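Local coordinates for protein transcriptional activator HlyU (Vibrio cholerae, PDB 4K2E) that activates transcription of the hemolysin gene hlyA as a DNA-binding regulator of the ArsR family and may promote expression of other virulence determinants, at residues A[29-34]-A[73-78]. Numbering follows the deposited sequence.
Sequences LKAMAN and RRDGLV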
ATOM      1  N   LEU A  29       2.059  -4.418  -0.656  1.00 34.00           N
ATOM      2  CA  LEU A  29       1.891  -3.230   0.177  1.00 30.75           C
ATOM      3  C   LEU A  29       3.044  -3.058   1.174  1.00 34.33           C
ATOM      4  O   LEU A  29       3.489  -1.937   1.423  1.00 29.90           O
ATOM      5  CB  LEU A  29       0.512  -3.274   0.912  1.00 27.69           C
ATOM      6  CG  LEU A  29      -0.654  -3.229  -0.080  1.00 32.82           C
ATOM      7  CD1 LEU A  29      -1.949  -3.725   0.532  1.00 36.02           C
ATOM      8  CD2 LEU A  29      -0.823  -1.802  -0.543  1.00 35.46           C
ATOM      9  N   LYS A  30       3.492  -4.163   1.762  1.00 31.96           N
ATOM     10  CA  LYS A  30       4.572  -4.130   2.734  1.00 34.57           C
ATOM     11  C   LYS A  30       5.876  -3.704   2.017  1.00 32.13           C
ATOM     12  O   LYS A  30       6.664  -2.953   2.589  1.00 37.08           O
ATOM     13  CB  LYS A  30       4.784  -5.505   3.393  1.00 38.07           C
ATOM     14  CG  LYS A  30       3.704  -5.871   4.420  1.00 36.66           C
ATOM     15  CD  LYS A  30       4.041  -7.134   5.200  1.00 38.62           C
ATOM     16  CE  LYS A  30       3.044  -7.354   6.318  1.00 41.53           C
ATOM     17  NZ  LYS A  30       3.055  -8.765   6.812  1.00 41.85           N
ATOM     18  N   ALA A  31       6.051  -4.133   0.775  1.00 30.75           N
ATOM     19  CA  ALA A  31       7.257  -3.698   0.053  1.00 33.20           C
ATOM     20  C   ALA A  31       7.178  -2.187  -0.261  1.00 37.41           C
ATOM     21  O   ALA A  31       8.180  -1.473  -0.141  1.00 37.02           O
ATOM     22  CB  ALA A  31       7.523  -4.551  -1.189  1.00 32.90           C
ATOM     23  N   MET A  32       5.981  -1.690  -0.579  1.00 29.65           N
ATOM     24  CA  MET A  32       5.792  -0.253  -0.798  1.00 28.12           C
ATOM     25  C   MET A  32       5.752   0.671   0.407  1.00 34.92           C
ATOM     26  O   MET A  32       5.888   1.892   0.264  1.00 37.38           O
ATOM     27  CB  MET A  32       4.513  -0.017  -1.631  1.00 29.23           C
ATOM     28  CG  MET A  32       4.591  -0.805  -2.948  1.00 30.09           C
ATOM     29  SD  MET A  32       3.044  -0.487  -3.864  1.00 38.13           S
ATOM     30  CE  MET A  32       3.124   1.285  -3.879  1.00 70.14           C
ATOM     31  N   ALA A  33       5.484   0.106   1.581  1.00 30.18           N
ATOM     32  CA  ALA A  33       5.160   0.896   2.748  1.00 36.63           C
ATOM     33  C   ALA A  33       6.426   1.318   3.478  1.00 42.44           C
ATOM     34  O   ALA A  33       6.616   0.992   4.639  1.00 38.81           O
ATOM     35  CB  ALA A  33       4.266   0.097   3.685  1.00 39.59           C
ATOM     36  N   ASN A  34       7.277   2.068   2.793  1.00 39.25           N
ATOM     37  CA  ASN A  34       8.539   2.517   3.367  1.00 38.59           C
ATOM     38  C   ASN A  34       8.956   3.703   2.515  1.00 33.34           C
ATOM     39  O   ASN A  34       8.915   3.599   1.303  1.00 33.49           O
ATOM     40  CB  ASN A  34       9.577   1.406   3.262  1.00 36.30           C
ATOM     41  CG  ASN A  34      10.958   1.886   3.619  1.00 42.63           C
ATOM     42  OD1 ASN A  34      11.680   2.381   2.769  1.00 36.05           O
ATOM     43  ND2 ASN A  34      11.313   1.783   4.891  1.00 38.44           N
ATOM     44  N   ARG A  73      13.875  -6.310  -5.110  1.00 31.87           N
ATOM     45  CA  ARG A  73      14.246  -7.416  -6.009  1.00 29.76           C
ATOM     46  C   ARG A  73      13.610  -8.712  -5.454  1.00 37.88           C
ATOM     47  O   ARG A  73      12.984  -9.487  -6.173  1.00 38.42           O
ATOM     48  CB  ARG A  73      15.773  -7.586  -6.098  1.00 30.14           C
ATOM     49  CG  ARG A  73      16.479  -6.470  -6.892  1.00 34.30           C
ATOM     50  CD  ARG A  73      17.754  -6.922  -7.638  1.00 39.22           C
ATOM     51  NE  ARG A  73      18.736  -7.652  -6.842  1.00 44.44           N
ATOM     52  CZ  ARG A  73      19.501  -7.081  -5.923  1.00 47.42           C
ATOM     53  NH1 ARG A  73      19.383  -5.783  -5.654  1.00 49.31           N
ATOM     54  NH2 ARG A  73      20.375  -7.801  -5.268  1.00 38.15           N
ATOM     55  N   ARG A  74      13.783  -8.915  -4.160  1.00 35.59           N
ATOM     56  CA  ARG A  74      13.364 -10.151  -3.513  1.00 36.44           C
ATOM     57  C   ARG A  74      11.844 -10.365  -3.653  1.00 39.95           C
ATOM     58  O   ARG A  74      11.397 -11.475  -3.951  1.00 41.22           O
ATOM     59  CB  ARG A  74      13.756 -10.130  -2.036  1.00 34.26           C
ATOM     60  CG  ARG A  74      13.231 -11.329  -1.263  1.00 40.39           C
ATOM     61  CD  ARG A  74      13.791 -11.377   0.135  1.00 35.61           C
ATOM     62  NE  ARG A  74      13.462 -10.164   0.867  1.00 38.88           N
ATOM     63  CZ  ARG A  74      14.354  -9.292   1.327  1.00 43.79           C
ATOM     64  NH1 ARG A  74      15.665  -9.483   1.132  1.00 38.51           N
ATOM     65  NH2 ARG A  74      13.939  -8.228   1.997  1.00 37.11           N
ATOM     66  N   ASP A  75      11.074  -9.293  -3.514  1.00 36.39           N
ATOM     67  CA  ASP A  75       9.623  -9.430  -3.612  1.00 42.61           C
ATOM     68  C   ASP A  75       9.056  -9.225  -4.999  1.00 41.22           C
ATOM     69  O   ASP A  75       7.846  -9.265  -5.186  1.00 40.77           O
ATOM     70  CB  ASP A  75       8.927  -8.547  -2.575  1.00 42.00           C
ATOM     71  CG  ASP A  75       9.078  -9.102  -1.195  1.00 40.51           C
ATOM     72  OD1 ASP A  75       9.288 -10.313  -1.121  1.00 43.34           O
ATOM     73  OD2 ASP A  75       9.033  -8.349  -0.206  1.00 45.00           O
ATOM     74  N   GLY A  76       9.930  -9.004  -5.975  1.00 40.99           N
ATOM     75  CA  GLY A  76       9.533  -8.986  -7.372  1.00 41.01           C
ATOM     76  C   GLY A  76       8.947  -7.688  -7.884  1.00 39.56           C
ATOM     77  O   GLY A  76       8.179  -7.709  -8.845  1.00 44.92           O
ATOM     78  N   LEU A  77       9.299  -6.555  -7.272  1.00 32.11           N
ATOM     79  CA  LEU A  77       8.672  -5.282  -7.644  1.00 27.16           C
ATOM     80  C   LEU A  77       9.515  -4.571  -8.720  1.00 34.59           C
ATOM     81  O   LEU A  77       9.087  -3.591  -9.330  1.00 32.60           O
ATOM     82  CB  LEU A  77       8.528  -4.373  -6.437  1.00 26.27           C
ATOM     83  CG  LEU A  77       7.294  -4.732  -5.563  1.00 33.31           C
ATOM     84  CD1 LEU A  77       7.619  -5.795  -4.570  1.00 33.79           C
ATOM     85  CD2 LEU A  77       6.803  -3.500  -4.887  1.00 34.22           C
ATOM     86  N   VAL A  78      10.704  -5.101  -8.935  1.00 36.78           N
ATOM     87  CA  VAL A  78      11.704  -4.415  -9.738  1.00 37.04           C
ATOM     88  C   VAL A  78      12.502  -5.426 -10.571  1.00 38.25           C
ATOM     89  O   VAL A  78      12.710  -6.564 -10.144  1.00 38.06           O
ATOM     90  CB  VAL A  78      12.548  -3.637  -8.716  1.00 39.22           C
ATOM     91  CG1 VAL A  78      13.936  -4.059  -8.681  1.00 42.11           C
ATOM     92  CG2 VAL A  78      12.233  -2.148  -8.744  1.00 34.58           C
TER
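Leu77 reaches across to Ala31 and Met32 in the winged-helix domain of this ArsR-family regulator, fastening the end of the first helix, 16-32, to the turn that leads from helix 62-74, most of which falls in the predicted helix-turn-helix, into the first strand of the wing. Both methyls of Leu77 are used. Leu77 CD1 lies 3.6 Å from Ala31 CB. The other branch, Leu77 CD2, meets Met32 CG at 4.0 Å and also stays near the alanine methyl, so the isobutyl fork straddles that methyl. Leu77 holds its CG anti to the carbonyl carbon (chi1 -81°), which turns the fork toward helix 16-32. Met32 offers the flank of its chain rather than its end: beyond CG it bends at chi3 (55°), and the side chain packs against Met99, Ile100 and Leu103 of helix 94-108. Leu41 touches both Met32 and Leu77, and Leu29 of the second subunit also packs on Met32, placing the contact beside the dimer interface. Gly76, with positive phi (83°), ends helix 62-74 in a Schellman motif just before Leu77. The partly exposed Asp75 comes only as near as Asp75 OD2 at 4.2 Å from Ala31 CB.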